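Long-range contacts in CIR protein (Plasmodium chabaudi chabaudi, PDB 6ZYV), which is of unknown function but belongs to the PIR family of malaria-parasite proteins, which is associated with infected red blood cells: residues A[5-10]-A[85-90]; A[12-17]-A[63-68]; A[90-95]-A[142-147]; A[148-153]-A[206-211]. The protein carries 5 engineered substitutions. All blocks are in the same frame, centred on the assembly; numbering follows the deposited sequence.

How the interactions relate
From the N terminus, 5-10 leads into helix 8-20, and its return partner on helix 81-101 closes interaction 1. Interaction 2 is nested inside that loop: it pairs the next turns of helix 8-20 with helix 55-71. Interaction 3 follows in series, starting at the shared Tyr90 and joining helix 81-101 to helix 134-149. Interaction 4 comes next: the end of helix 134-149 and the loop after it meet helix 206-211. None of the loops cross. Trp94 of interaction 3 packs on Ile15 and Leu66 of interaction 2, while Leu146 reaches Gln210 of interaction 4. A continuous set of helices thus runs from helix 55-71 to helix 206-211, although interactions 2 and 4 do not touch.

Interaction 1: residues A[5-10]-A[85-90]; sequences ADNLKY and DQYAGY. Engineered in segment 5-10: Ala5 (natural residue Ser).
Asn7 meets two tyrosine rings in different ways: its CB lies at the edge of the Tyr87 ring, near the ring plane and 3.4 Å from Tyr87 OH, whereas its amide is tilted 43° against the Tyr90 ring. Tyr87 CD1 occupies an in-plane position at the edge of Tyr90. The amide of Gln86 approaches that of Asn7 from the opposite direction, their planes steeply inclined. With CG placed between its backbone N and carbonyl carbon (chi1 67°), Asn7 sets OD1 3.2 Å from Tyr90 OH, oblique to the ring. Leu8 adds an apolar touch, its CD2 methyl standing 3.8 Å from Tyr90 CZ as the two side chains cross nearly at right angles. Phe161, Leu164 and Tyr168 of helix 154-174 also pack on Leu8, and Ile214 of helix 213-226 packs on Tyr90. With polar groups set among apolar contacts in a largely buried place, the junction probably depends on how amides and hydroxyls are turned as well as on shape.

Interaction 2: residues A[12-17]-A[63-68]; sequences CKDIKK and FIWLLV
Leu66 and Trp65 of helix 63-68 reach the Asp14 turn of helix 12-17 side by side. The closer-packed part lies here. Trp65 brings its six-membered ring in edge-on, CZ3 standing 3.5 Å from Asp14 O, with that oxygen in the plane of the indole. Its CG is anti to the backbone N (chi1 -177°), which carries the ring out towards the other helix. Leu66 uses both methyls: CD2 lies 3.9 Å from Asp14 CB, and CD1 lies 4.1 Å from Ile15 CG1. The two segments form an antiparallel helix pair, with axes 10.2 Å apart at closest approach and directions 161° apart, within an all-helical fold. Trp94 of helix 81-101 packs against both Ile15 and Leu66, and the disulfide from Cys12 to Cys165 ties helix 8-20 to helix 154-174. The looser side is at Lys17, which is partly exposed. There Lys17 CB touches Trp65 CH2 at 4.0 Å, and the chain then bends at chi3 to turn its ammonium group back along its own helix. Lys17 NZ makes a salt bridge of 3.2 Å with Asp14 OD1, meeting that oxygen almost in line with its C-O bond. Lys13 and Lys16, both exposed on this helix, are paired with Asp172 and Asp20.

Interaction 3: residues A[90-95]-A[142-147]; sequences YAILWL and KKIDLM
Segments 90-95 and 142-147 run in broadly the same direction, 41° apart, with axes 9.7 Å apart at closest approach; Ile92 and Lys143 have the nearest CA atoms, 6.7 Å apart. Ile92 buries more surface than any other residue here and divides its contacts between two methyls. Its CD1 touches Lys143 CB at 3.7 Å. Its CG2 lies 3.8 Å from Met147 CG and reaches Ile144 CG1 at 4.3 Å, so the branched side chain rests against residues from neighbouring turns of the other helix. This is plain apolar helix-to-helix packing in an all-helical domain, with no hydrogen bond crossing between the segments. Met147 is bent at chi2 and chi3, and the bend lays its sulfur against Leu93: SD is 3.9 Å from Leu93 CA and 4.0 Å from Leu93 CD1. The side chains of Leu93 and Met147 cross at about a right angle, and Ile154 of helix 154-174 packs on both. Lys143 gives the interface only the base of its side chain. Beyond a bend at chi2 its chain leads away, and NZ forms a salt bridge with Asp85, about two turns before Ile92 on helix 81-101.

Interaction 4: residues A[148-153]-A[206-211]; sequences NMNKAI and SSYKQI. Engineered in segment 148-153: Ala152 (natural residue Ser).
Asn150 aims its amide at Ser207 and Ile211 with CG anti to its carbonyl carbon (chi1 -70°), while Ile153 and Ile211 each hold CG1 between backbone N and carbonyl carbon and so bring their CD1 methyls to 3.8 Å. Asn150 ND2 donates a nearly straight hydrogen bond of 3.1 Å (168° at the hydrogen) to Ser207 O. The acceptor lies close to the amide plane, but the donor stands well above the carbonyl plane of Ser207. ND2 also bonds Leu146 O, so two carbonyls grip the amide and limit its rotation. Ile211 CD1 covers Asn150 CG at 3.8 Å, and Ile153 CD1 meets the edge of the Tyr208 ring, 4.0 Å from Tyr208 CD1. Toward the exposed end, Met149 CB lies 3.3 Å from Ser207 OG. The contact fastens the turn after helix 134-149 to the short, weakly bonded helix 206-211. Phe195 of helix 181-198 flanks Ile153 and Tyr208, and Phe157 of helix 154-174 flanks Tyr208 and Ile211.

Interaction 1: residues A[5-10]-A[85-90]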
loop_
_atom_site.group_PDB
_atom_site.type_symbol
_atom_site.label_atom_id
_atom_site.label_comp_id
_atom_site.label_asym_id
_atom_site.label_seq_id
_atom_site.Cartn_x
_atom_site.Cartn_y
_atom_site.Cartn_z
ATOM N N ALA A 5 3.017 2.886 -14.323
ATOM C CA ALA A 5 4.404 2.410 -14.399
ATOM C C ALA A 5 4.585 1.053 -13.655
ATOM O O ALA A 5 3.704 0.645 -12.880
ATOM C CB ALA A 5 5.342 3.478 -13.823
ATOM N N ASP A 6 5.748 0.371 -13.865
ATOM C CA ASP A 6 6.081 -0.896 -13.205
ATOM C C ASP A 6 6.392 -0.724 -11.703
ATOM O O ASP A 6 6.999 -1.607 -11.105
ATOM C CB ASP A 6 7.259 -1.568 -13.937
ATOM C CG ASP A 6 7.464 -3.055 -13.667
ATOM O OD1 ASP A 6 6.474 -3.739 -13.305
ATOM O OD2 ASP A 6 8.623 -3.539 -13.824
ATOM N N ASN A 7 5.953 0.398 -11.093
ATOM C CA ASN A 7 6.179 0.750 -9.694
ATOM C C ASN A 7 5.714 -0.308 -8.716
ATOM O O ASN A 7 6.316 -0.427 -7.646
ATOM C CB ASN A 7 5.545 2.112 -9.356
ATOM C CG ASN A 7 4.027 2.145 -9.393
ATOM O OD1 ASN A 7 3.335 1.623 -8.507
ATOM N ND2 ASN A 7 3.468 2.734 -10.433
ATOM N N LEU A 8 4.650 -1.073 -9.064
ATOM C CA LEU A 8 4.138 -2.110 -8.160
ATOM C C LEU A 8 5.121 -3.208 -7.883
ATOM O O LEU A 8 5.074 -3.800 -6.816
ATOM C CB LEU A 8 2.791 -2.706 -8.582
ATOM C CG LEU A 8 1.550 -1.883 -8.326
ATOM C CD1 LEU A 8 0.328 -2.702 -8.513
ATOM C CD2 LEU A 8 1.497 -1.361 -6.913
ATOM N N LYS A 9 6.074 -3.438 -8.786
ATOM C CA LYS A 9 7.157 -4.396 -8.597
ATOM C C LYS A 9 7.887 -4.112 -7.258
ATOM O O LYS A 9 8.083 -5.024 -6.460
ATOM C CB LYS A 9 8.136 -4.281 -9.783
ATOM C CG LYS A 9 9.363 -5.163 -9.690
ATOM C CD LYS A 9 10.259 -4.950 -10.908
ATOM C CE LYS A 9 11.474 -5.859 -10.912
ATOM N NZ LYS A 9 12.428 -5.504 -12.003
ATOM N N TYR A 10 8.110 -2.826 -6.962
ATOM C CA TYR A 10 8.794 -2.386 -5.754
ATOM C C TYR A 10 7.837 -2.146 -4.604
ATOM O O TYR A 10 8.152 -2.536 -3.493
ATOM C CB TYR A 10 9.643 -1.131 -6.024
ATOM C CG TYR A 10 10.654 -1.365 -7.107
ATOM C CD1 TYR A 10 11.678 -2.281 -6.934
ATOM C CD2 TYR A 10 10.523 -0.754 -8.355
ATOM C CE1 TYR A 10 12.603 -2.521 -7.942
ATOM C CE2 TYR A 10 11.406 -1.027 -9.388
ATOM C CZ TYR A 10 12.459 -1.895 -9.175
ATOM O OH TYR A 10 13.342 -2.131 -10.207
ATOM N N ASP A 85 1.361 11.647 -4.904
ATOM C CA ASP A 85 -0.037 11.308 -4.671
ATOM C C ASP A 85 -0.234 9.781 -4.703
ATOM O O ASP A 85 -0.839 9.214 -3.801
ATOM C CB ASP A 85 -0.926 12.015 -5.717
ATOM C CG ASP A 85 -2.399 11.716 -5.557
ATOM O OD1 ASP A 85 -2.866 10.692 -6.117
ATOM O OD2 ASP A 85 -3.090 12.495 -4.864
ATOM N N GLN A 86 0.317 9.119 -5.721
ATOM C CA GLN A 86 0.225 7.678 -5.858
ATOM C C GLN A 86 0.888 6.953 -4.666
ATOM O O GLN A 86 0.280 6.042 -4.111
ATOM C CB GLN A 86 0.891 7.265 -7.180
ATOM C CG GLN A 86 0.471 5.907 -7.686
ATOM C CD GLN A 86 1.294 5.431 -8.880
ATOM O OE1 GLN A 86 2.458 5.796 -9.072
ATOM N NE2 GLN A 86 0.715 4.569 -9.702
ATOM N N TYR A 87 2.094 7.377 -4.247
ATOM C CA TYR A 87 2.807 6.729 -3.159
ATOM C C TYR A 87 2.172 6.984 -1.826
ATOM O O TYR A 87 2.130 6.067 -1.000
ATOM C CB TYR A 87 4.310 7.090 -3.173
ATOM C CG TYR A 87 4.968 6.532 -4.415
ATOM C CD1 TYR A 87 4.688 5.243 -4.850
ATOM C CD2 TYR A 87 5.815 7.310 -5.193
ATOM C CE1 TYR A 87 5.212 4.752 -6.040
ATOM C CE2 TYR A 87 6.350 6.826 -6.385
ATOM C CZ TYR A 87 6.050 5.543 -6.798
ATOM O OH TYR A 87 6.593 5.037 -7.946
ATOM N N ALA A 88 1.628 8.190 -1.611
ATOM C CA ALA A 88 0.911 8.470 -0.358
ATOM C C ALA A 88 -0.333 7.567 -0.264
ATOM O O ALA A 88 -0.627 7.026 0.795
ATOM C CB ALA A 88 0.498 9.930 -0.294
ATOM N N GLY A 89 -0.996 7.352 -1.390
ATOM C CA GLY A 89 -2.156 6.491 -1.461
ATOM C C GLY A 89 -1.857 5.048 -1.134
ATOM O O GLY A 89 -2.653 4.429 -0.428
ATOM N N TYR A 90 -0.716 4.493 -1.627
ATOM C CA TYR A 90 -0.330 3.105 -1.322
ATOM C C TYR A 90 -0.014 2.937 0.144
ATOM O O TYR A 90 -0.453 1.957 0.738
ATOM C CB TYR A 90 0.902 2.656 -2.121
ATOM C CG TYR A 90 0.680 2.517 -3.599
ATOM C CD1 TYR A 90 -0.418 1.835 -4.091
ATOM C CD2 TYR A 90 1.619 2.985 -4.508
ATOM C CE1 TYR A 90 -0.611 1.684 -5.451
ATOM C CE2 TYR A 90 1.432 2.853 -5.866
ATOM C CZ TYR A 90 0.314 2.206 -6.335
ATOM O OH TYR A 90 0.238 2.064 -7.691
#

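Interaction 2: residues A[12-17]-A[63-68]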
loop_
_atom_site.group_PDB
_atom_site.type_symbol
_atom_site.label_atom_id
_atom_site.label_comp_id
_atom_site.label_asym_id
_atom_site.label_seq_id
_atom_site.Cartn_x
_atom_site.Cartn_y
_atom_site.Cartn_z
ATOM N N CYS A 12 4.954 -3.624 -3.924
ATOM C CA CYS A 12 4.538 -4.943 -3.418
ATOM C C CYS A 12 5.635 -5.601 -2.586
ATOM O O CYS A 12 5.368 -6.225 -1.555
ATOM C CB CYS A 12 4.075 -5.846 -4.562
ATOM S SG CYS A 12 2.553 -5.290 -5.374
ATOM N N LYS A 13 6.877 -5.427 -3.010
ATOM C CA LYS A 13 8.046 -5.955 -2.323
ATOM C C LYS A 13 8.237 -5.235 -0.991
ATOM O O LYS A 13 8.441 -5.881 0.026
ATOM C CB LYS A 13 9.271 -5.726 -3.238
ATOM C CG LYS A 13 10.410 -6.710 -3.117
ATOM C CD LYS A 13 11.013 -6.930 -4.509
ATOM C CE LYS A 13 12.510 -7.054 -4.548
ATOM N NZ LYS A 13 12.980 -7.231 -5.957
ATOM N N ASP A 14 8.153 -3.897 -0.987
ATOM C CA ASP A 14 8.356 -3.104 0.222
ATOM C C ASP A 14 7.283 -3.348 1.257
ATOM O O ASP A 14 7.607 -3.493 2.433
ATOM C CB ASP A 14 8.468 -1.604 -0.103
ATOM C CG ASP A 14 9.634 -1.256 -1.006
ATOM O OD1 ASP A 14 10.602 -2.041 -1.047
ATOM O OD2 ASP A 14 9.553 -0.218 -1.710
ATOM N N ILE A 15 6.017 -3.461 0.824
ATOM C CA ILE A 15 4.927 -3.727 1.761
ATOM C C ILE A 15 5.129 -5.087 2.431
ATOM O O ILE A 15 5.051 -5.179 3.662
ATOM C CB ILE A 15 3.521 -3.581 1.097
ATOM C CG1 ILE A 15 3.222 -2.111 0.770
ATOM C CG2 ILE A 15 2.443 -4.168 1.986
ATOM C CD1 ILE A 15 1.951 -1.856 -0.000
ATOM N N LYS A 16 5.487 -6.121 1.639
ATOM C CA LYS A 16 5.751 -7.436 2.232
ATOM C C LYS A 16 6.884 -7.386 3.274
ATOM O O LYS A 16 6.763 -7.957 4.371
ATOM C CB LYS A 16 6.021 -8.523 1.178
ATOM C CG LYS A 16 6.266 -9.904 1.821
ATOM C CD LYS A 16 5.172 -10.927 1.489
ATOM C CE LYS A 16 5.469 -12.341 1.955
ATOM N NZ LYS A 16 5.545 -12.410 3.442
ATOM N N LYS A 17 7.959 -6.653 2.953
ATOM C CA LYS A 17 9.107 -6.494 3.852
ATOM C C LYS A 17 8.670 -5.867 5.200
ATOM O O LYS A 17 8.937 -6.445 6.257
ATOM C CB LYS A 17 10.206 -5.640 3.172
ATOM C CG LYS A 17 11.531 -6.362 2.967
ATOM C CD LYS A 17 12.498 -5.603 2.018
ATOM C CE LYS A 17 11.947 -5.368 0.608
ATOM N NZ LYS A 17 12.705 -4.317 -0.157
ATOM N N PHE A 63 5.625 2.849 8.633
ATOM C CA PHE A 63 4.944 3.698 7.670
ATOM C C PHE A 63 5.932 4.695 7.045
ATOM O O PHE A 63 5.899 4.908 5.837
ATOM C CB PHE A 63 3.777 4.438 8.348
ATOM C CG PHE A 63 3.054 5.409 7.448
ATOM C CD1 PHE A 63 2.076 4.969 6.567
ATOM C CD2 PHE A 63 3.364 6.760 7.473
ATOM C CE1 PHE A 63 1.421 5.864 5.728
ATOM C CE2 PHE A 63 2.711 7.649 6.641
ATOM C CZ PHE A 63 1.748 7.192 5.767
ATOM N N ILE A 64 6.795 5.305 7.863
ATOM C CA ILE A 64 7.812 6.248 7.396
ATOM C C ILE A 64 8.846 5.518 6.543
ATOM O O ILE A 64 9.192 5.997 5.463
ATOM C CB ILE A 64 8.445 6.998 8.574
ATOM C CG1 ILE A 64 7.385 7.890 9.235
ATOM C CG2 ILE A 64 9.669 7.805 8.146
ATOM C CD1 ILE A 64 7.797 8.350 10.594
ATOM N N TRP A 65 9.247 4.306 6.956
ATOM C CA TRP A 65 10.140 3.484 6.151
ATOM C C TRP A 65 9.534 3.228 4.741
ATOM O O TRP A 65 10.236 3.397 3.759
ATOM C CB TRP A 65 10.454 2.160 6.869
ATOM C CG TRP A 65 11.418 1.290 6.121
ATOM C CD1 TRP A 65 12.781 1.314 6.194
ATOM C CD2 TRP A 65 11.082 0.274 5.173
ATOM N NE1 TRP A 65 13.315 0.371 5.344
ATOM C CE2 TRP A 65 12.291 -0.262 4.685
ATOM C CE3 TRP A 65 9.878 -0.220 4.672
ATOM C CZ2 TRP A 65 12.322 -1.305 3.761
ATOM C CZ3 TRP A 65 9.913 -1.216 3.724
ATOM C CH2 TRP A 65 11.122 -1.771 3.302
ATOM N N LEU A 66 8.217 2.919 4.655
ATOM C CA LEU A 66 7.500 2.715 3.401
ATOM C C LEU A 66 7.576 3.916 2.520
ATOM O O LEU A 66 7.909 3.766 1.362
ATOM C CB LEU A 66 5.996 2.408 3.612
ATOM C CG LEU A 66 5.526 0.962 3.645
ATOM C CD1 LEU A 66 3.990 0.908 3.465
ATOM C CD2 LEU A 66 6.283 0.087 2.611
ATOM N N LEU A 67 7.197 5.100 3.037
ATOM C CA LEU A 67 7.237 6.345 2.284
ATOM C C LEU A 67 8.633 6.655 1.791
ATOM O O LEU A 67 8.780 7.096 0.661
ATOM C CB LEU A 67 6.730 7.526 3.128
ATOM C CG LEU A 67 5.233 7.668 3.301
ATOM C CD1 LEU A 67 4.923 8.929 4.134
ATOM C CD2 LEU A 67 4.529 7.746 1.939
ATOM N N VAL A 68 9.658 6.426 2.627
ATOM C CA VAL A 68 11.038 6.667 2.228
ATOM C C VAL A 68 11.417 5.730 1.050
ATOM O O VAL A 68 11.945 6.189 0.037
ATOM C CB VAL A 68 11.998 6.547 3.428
ATOM C CG1 VAL A 68 13.453 6.459 2.973
ATOM C CG2 VAL A 68 11.817 7.728 4.384
#

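Interaction 3: residues A[90-95]-A[142-147]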
loop_
_atom_site.group_PDB
_atom_site.type_symbol
_atom_site.label_atom_id
_atom_site.label_comp_id
_atom_site.label_asym_id
_atom_site.label_seq_id
_atom_site.Cartn_x
_atom_site.Cartn_y
_atom_site.Cartn_z
ATOM N N TYR A 90 -0.716 4.493 -1.627
ATOM C CA TYR A 90 -0.330 3.105 -1.322
ATOM C C TYR A 90 -0.014 2.937 0.144
ATOM O O TYR A 90 -0.453 1.957 0.738
ATOM C CB TYR A 90 0.902 2.656 -2.121
ATOM C CG TYR A 90 0.680 2.517 -3.599
ATOM C CD1 TYR A 90 -0.418 1.835 -4.091
ATOM C CD2 TYR A 90 1.619 2.985 -4.508
ATOM C CE1 TYR A 90 -0.611 1.684 -5.451
ATOM C CE2 TYR A 90 1.432 2.853 -5.866
ATOM C CZ TYR A 90 0.314 2.206 -6.335
ATOM O OH TYR A 90 0.238 2.064 -7.691
ATOM N N ALA A 91 0.744 3.875 0.725
ATOM C CA ALA A 91 1.168 3.838 2.119
ATOM C C ALA A 91 -0.024 3.994 3.052
ATOM O O ALA A 91 -0.119 3.283 4.043
ATOM C CB ALA A 91 2.197 4.939 2.382
ATOM N N ILE A 92 -0.955 4.898 2.718
ATOM C CA ILE A 92 -2.150 5.125 3.532
ATOM C C ILE A 92 -3.161 3.975 3.396
ATOM O O ILE A 92 -3.865 3.669 4.355
ATOM C CB ILE A 92 -2.727 6.526 3.241
ATOM C CG1 ILE A 92 -1.743 7.586 3.809
ATOM C CG2 ILE A 92 -4.148 6.724 3.816
ATOM C CD1 ILE A 92 -1.975 8.982 3.345
ATOM N N LEU A 93 -3.150 3.261 2.270
ATOM C CA LEU A 93 -3.964 2.062 2.081
ATOM C C LEU A 93 -3.410 0.970 3.000
ATOM O O LEU A 93 -4.181 0.301 3.681
ATOM C CB LEU A 93 -3.924 1.596 0.604
ATOM C CG LEU A 93 -4.668 0.296 0.300
ATOM C CD1 LEU A 93 -6.178 0.448 0.624
ATOM C CD2 LEU A 93 -4.427 -0.154 -1.175
ATOM N N TRP A 94 -2.067 0.817 3.060
ATOM C CA TRP A 94 -1.429 -0.160 3.937
ATOM C C TRP A 94 -1.726 0.197 5.393
ATOM O O TRP A 94 -2.057 -0.684 6.187
ATOM C CB TRP A 94 0.095 -0.207 3.695
ATOM C CG TRP A 94 0.836 -1.063 4.687
ATOM C CD1 TRP A 94 0.936 -2.428 4.685
ATOM C CD2 TRP A 94 1.523 -0.607 5.876
ATOM N NE1 TRP A 94 1.691 -2.838 5.762
ATOM C CE2 TRP A 94 2.068 -1.737 6.503
ATOM C CE3 TRP A 94 1.787 0.660 6.437
ATOM C CZ2 TRP A 94 2.843 -1.638 7.683
ATOM C CZ3 TRP A 94 2.519 0.748 7.612
ATOM C CH2 TRP A 94 3.034 -0.392 8.227
ATOM N N LEU A 95 -1.628 1.492 5.741
ATOM C CA LEU A 95 -1.889 1.969 7.082
ATOM C C LEU A 95 -3.330 1.658 7.504
ATOM O O LEU A 95 -3.547 1.219 8.635
ATOM C CB LEU A 95 -1.559 3.464 7.185
ATOM C CG LEU A 95 -1.672 4.070 8.590
ATOM C CD1 LEU A 95 -0.797 3.331 9.594
ATOM C CD2 LEU A 95 -1.359 5.575 8.559
ATOM N N LYS A 142 -6.558 13.995 1.764
ATOM C CA LYS A 142 -7.473 13.478 0.770
ATOM C C LYS A 142 -7.455 11.965 0.808
ATOM O O LYS A 142 -8.510 11.368 0.751
ATOM C CB LYS A 142 -7.093 13.951 -0.642
ATOM C CG LYS A 142 -8.279 14.470 -1.468
ATOM C CD LYS A 142 -9.524 13.573 -1.600
ATOM C CE LYS A 142 -10.732 14.472 -1.782
ATOM N NZ LYS A 142 -12.055 13.779 -1.919
ATOM N N LYS A 143 -6.267 11.345 0.932
ATOM C CA LYS A 143 -6.146 9.895 0.990
ATOM C C LYS A 143 -6.815 9.345 2.242
ATOM O O LYS A 143 -7.516 8.345 2.145
ATOM C CB LYS A 143 -4.681 9.430 0.842
ATOM C CG LYS A 143 -4.006 9.860 -0.457
ATOM C CD LYS A 143 -4.703 9.313 -1.717
ATOM C CE LYS A 143 -4.047 9.748 -3.028
ATOM N NZ LYS A 143 -4.609 9.023 -4.234
ATOM N N ILE A 144 -6.670 10.035 3.397
ATOM C CA ILE A 144 -7.325 9.620 4.648
ATOM C C ILE A 144 -8.855 9.712 4.503
ATOM O O ILE A 144 -9.578 8.786 4.882
ATOM C CB ILE A 144 -6.785 10.441 5.859
ATOM C CG1 ILE A 144 -5.384 10.003 6.221
ATOM C CG2 ILE A 144 -7.722 10.383 7.079
ATOM C CD1 ILE A 144 -4.679 10.976 7.169
ATOM N N ASP A 145 -9.330 10.787 3.889
ATOM C CA ASP A 145 -10.754 10.988 3.659
ATOM C C ASP A 145 -11.311 9.931 2.700
ATOM O O ASP A 145 -12.410 9.428 2.916
ATOM C CB ASP A 145 -11.020 12.401 3.148
ATOM C CG ASP A 145 -12.476 12.802 3.226
ATOM O OD1 ASP A 145 -13.120 12.505 4.265
ATOM O OD2 ASP A 145 -12.984 13.408 2.248
ATOM N N LEU A 146 -10.525 9.543 1.686
ATOM C CA LEU A 146 -10.888 8.498 0.758
ATOM C C LEU A 146 -10.996 7.157 1.473
ATOM O O LEU A 146 -11.908 6.410 1.163
ATOM C CB LEU A 146 -9.876 8.397 -0.375
ATOM C CG LEU A 146 -10.079 9.385 -1.497
ATOM C CD1 LEU A 146 -8.890 9.361 -2.437
ATOM C CD2 LEU A 146 -11.449 9.159 -2.217
ATOM N N MET A 147 -10.105 6.858 2.421
ATOM C CA MET A 147 -10.191 5.606 3.179
ATOM C C MET A 147 -11.456 5.556 4.010
ATOM O O MET A 147 -12.084 4.503 4.083
ATOM C CB MET A 147 -8.933 5.349 4.037
ATOM C CG MET A 147 -7.634 5.318 3.226
ATOM S SD MET A 147 -7.436 3.917 2.111
ATOM C CE MET A 147 -7.959 4.616 0.557
#

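Interaction 4: residues A[148-153]-A[206-211]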
loop_
_atom_site.group_PDB
_atom_site.type_symbol
_atom_site.label_atom_id
_atom_site.label_comp_id
_atom_site.label_asym_id
_atom_site.label_seq_id
_atom_site.Cartn_x
_atom_site.Cartn_y
_atom_site.Cartn_z
ATOM N N ASN A 148 -11.863 6.706 4.591
ATOM C CA ASN A 148 -13.082 6.828 5.375
ATOM C C ASN A 148 -14.323 6.754 4.516
ATOM O O ASN A 148 -15.293 6.141 4.924
ATOM C CB ASN A 148 -13.075 8.118 6.203
ATOM C CG ASN A 148 -12.345 7.937 7.502
ATOM O OD1 ASN A 148 -12.955 7.550 8.511
ATOM N ND2 ASN A 148 -11.030 8.165 7.493
ATOM N N MET A 149 -14.295 7.350 3.322
ATOM C CA MET A 149 -15.432 7.305 2.392
ATOM C C MET A 149 -15.711 5.879 1.893
ATOM O O MET A 149 -16.847 5.545 1.569
ATOM C CB MET A 149 -15.178 8.215 1.179
ATOM C CG MET A 149 -15.245 9.724 1.462
ATOM S SD MET A 149 -16.635 10.300 2.456
ATOM C CE MET A 149 -16.243 12.106 2.583
ATOM N N ASN A 150 -14.676 5.041 1.830
ATOM C CA ASN A 150 -14.761 3.667 1.360
ATOM C C ASN A 150 -14.534 2.670 2.515
ATOM O O ASN A 150 -14.241 1.520 2.222
ATOM C CB ASN A 150 -13.633 3.435 0.317
ATOM C CG ASN A 150 -13.816 4.155 -1.007
ATOM O OD1 ASN A 150 -14.721 3.850 -1.782
ATOM N ND2 ASN A 150 -12.947 5.102 -1.306
ATOM N N LYS A 151 -14.612 3.098 3.810
ATOM C CA LYS A 151 -14.248 2.266 4.966
ATOM C C LYS A 151 -14.871 0.871 4.953
ATOM O O LYS A 151 -14.166 -0.088 5.270
ATOM C CB LYS A 151 -14.483 2.971 6.307
ATOM C CG LYS A 151 -15.913 3.381 6.612
ATOM C CD LYS A 151 -15.993 3.947 8.026
ATOM C CE LYS A 151 -17.245 4.738 8.270
ATOM N NZ LYS A 151 -17.101 6.140 7.792
ATOM N N ALA A 152 -16.141 0.742 4.525
ATOM C CA ALA A 152 -16.791 -0.562 4.441
ATOM C C ALA A 152 -16.131 -1.546 3.451
ATOM O O ALA A 152 -16.137 -2.739 3.727
ATOM C CB ALA A 152 -18.267 -0.402 4.114
ATOM N N ILE A 153 -15.525 -1.065 2.343
ATOM C CA ILE A 153 -14.892 -1.954 1.382
ATOM C C ILE A 153 -13.368 -1.989 1.470
ATOM O O ILE A 153 -12.777 -2.888 0.881
ATOM C CB ILE A 153 -15.338 -1.713 -0.091
ATOM C CG1 ILE A 153 -15.357 -0.238 -0.489
ATOM C CG2 ILE A 153 -16.710 -2.292 -0.380
ATOM C CD1 ILE A 153 -14.266 0.164 -1.317
ATOM N N SER A 206 -17.793 8.430 -6.918
ATOM C CA SER A 206 -16.661 9.348 -6.861
ATOM C C SER A 206 -15.505 8.810 -6.054
ATOM O O SER A 206 -14.364 8.896 -6.513
ATOM C CB SER A 206 -17.064 10.698 -6.271
ATOM O OG SER A 206 -18.043 11.381 -7.036
ATOM N N SER A 207 -15.798 8.271 -4.847
ATOM C CA SER A 207 -14.803 7.742 -3.918
ATOM C C SER A 207 -14.185 6.479 -4.418
ATOM O O SER A 207 -12.993 6.255 -4.174
ATOM C CB SER A 207 -15.444 7.454 -2.564
ATOM O OG SER A 207 -15.908 8.676 -2.026
ATOM N N TYR A 208 -14.998 5.604 -5.038
ATOM C CA TYR A 208 -14.452 4.362 -5.538
ATOM C C TYR A 208 -13.499 4.649 -6.713
ATOM O O TYR A 208 -12.418 4.077 -6.761
ATOM C CB TYR A 208 -15.531 3.358 -5.912
ATOM C CG TYR A 208 -14.912 2.013 -6.215
ATOM C CD1 TYR A 208 -14.447 1.193 -5.190
ATOM C CD2 TYR A 208 -14.694 1.605 -7.529
ATOM C CE1 TYR A 208 -13.793 -0.003 -5.461
ATOM C CE2 TYR A 208 -14.059 0.402 -7.812
ATOM C CZ TYR A 208 -13.609 -0.398 -6.770
ATOM O OH TYR A 208 -12.954 -1.577 -7.006
ATOM N N LYS A 209 -13.855 5.632 -7.588
ATOM C CA LYS A 209 -13.064 6.049 -8.760
ATOM C C LYS A 209 -11.653 6.507 -8.405
ATOM O O LYS A 209 -10.742 6.425 -9.246
ATOM C CB LYS A 209 -13.782 7.157 -9.585
ATOM C CG LYS A 209 -14.979 6.732 -10.489
ATOM C CD LYS A 209 -16.101 7.854 -10.476
ATOM C CE LYS A 209 -16.448 8.630 -11.741
ATOM N NZ LYS A 209 -17.536 9.644 -11.527
ATOM N N GLN A 210 -11.457 7.003 -7.169
ATOM C CA GLN A 210 -10.150 7.461 -6.730
ATOM C C GLN A 210 -9.283 6.358 -6.147
ATOM O O GLN A 210 -8.072 6.557 -6.052
ATOM C CB GLN A 210 -10.258 8.631 -5.758
ATOM C CG GLN A 210 -10.738 9.915 -6.396
ATOM C CD GLN A 210 -10.185 11.130 -5.685
ATOM O OE1 GLN A 210 -10.930 11.924 -5.110
ATOM N NE2 GLN A 210 -8.861 11.302 -5.700
ATOM N N ILE A 211 -9.863 5.220 -5.715
ATOM C CA ILE A 211 -9.016 4.095 -5.239
ATOM C C ILE A 211 -8.811 3.046 -6.354
ATOM O O ILE A 211 -7.777 2.402 -6.399
ATOM C CB ILE A 211 -9.487 3.470 -3.908
ATOM C CG1 ILE A 211 -10.865 2.805 -4.062
ATOM C CG2 ILE A 211 -9.529 4.548 -2.859
ATOM C CD1 ILE A 211 -11.303 1.997 -2.855
#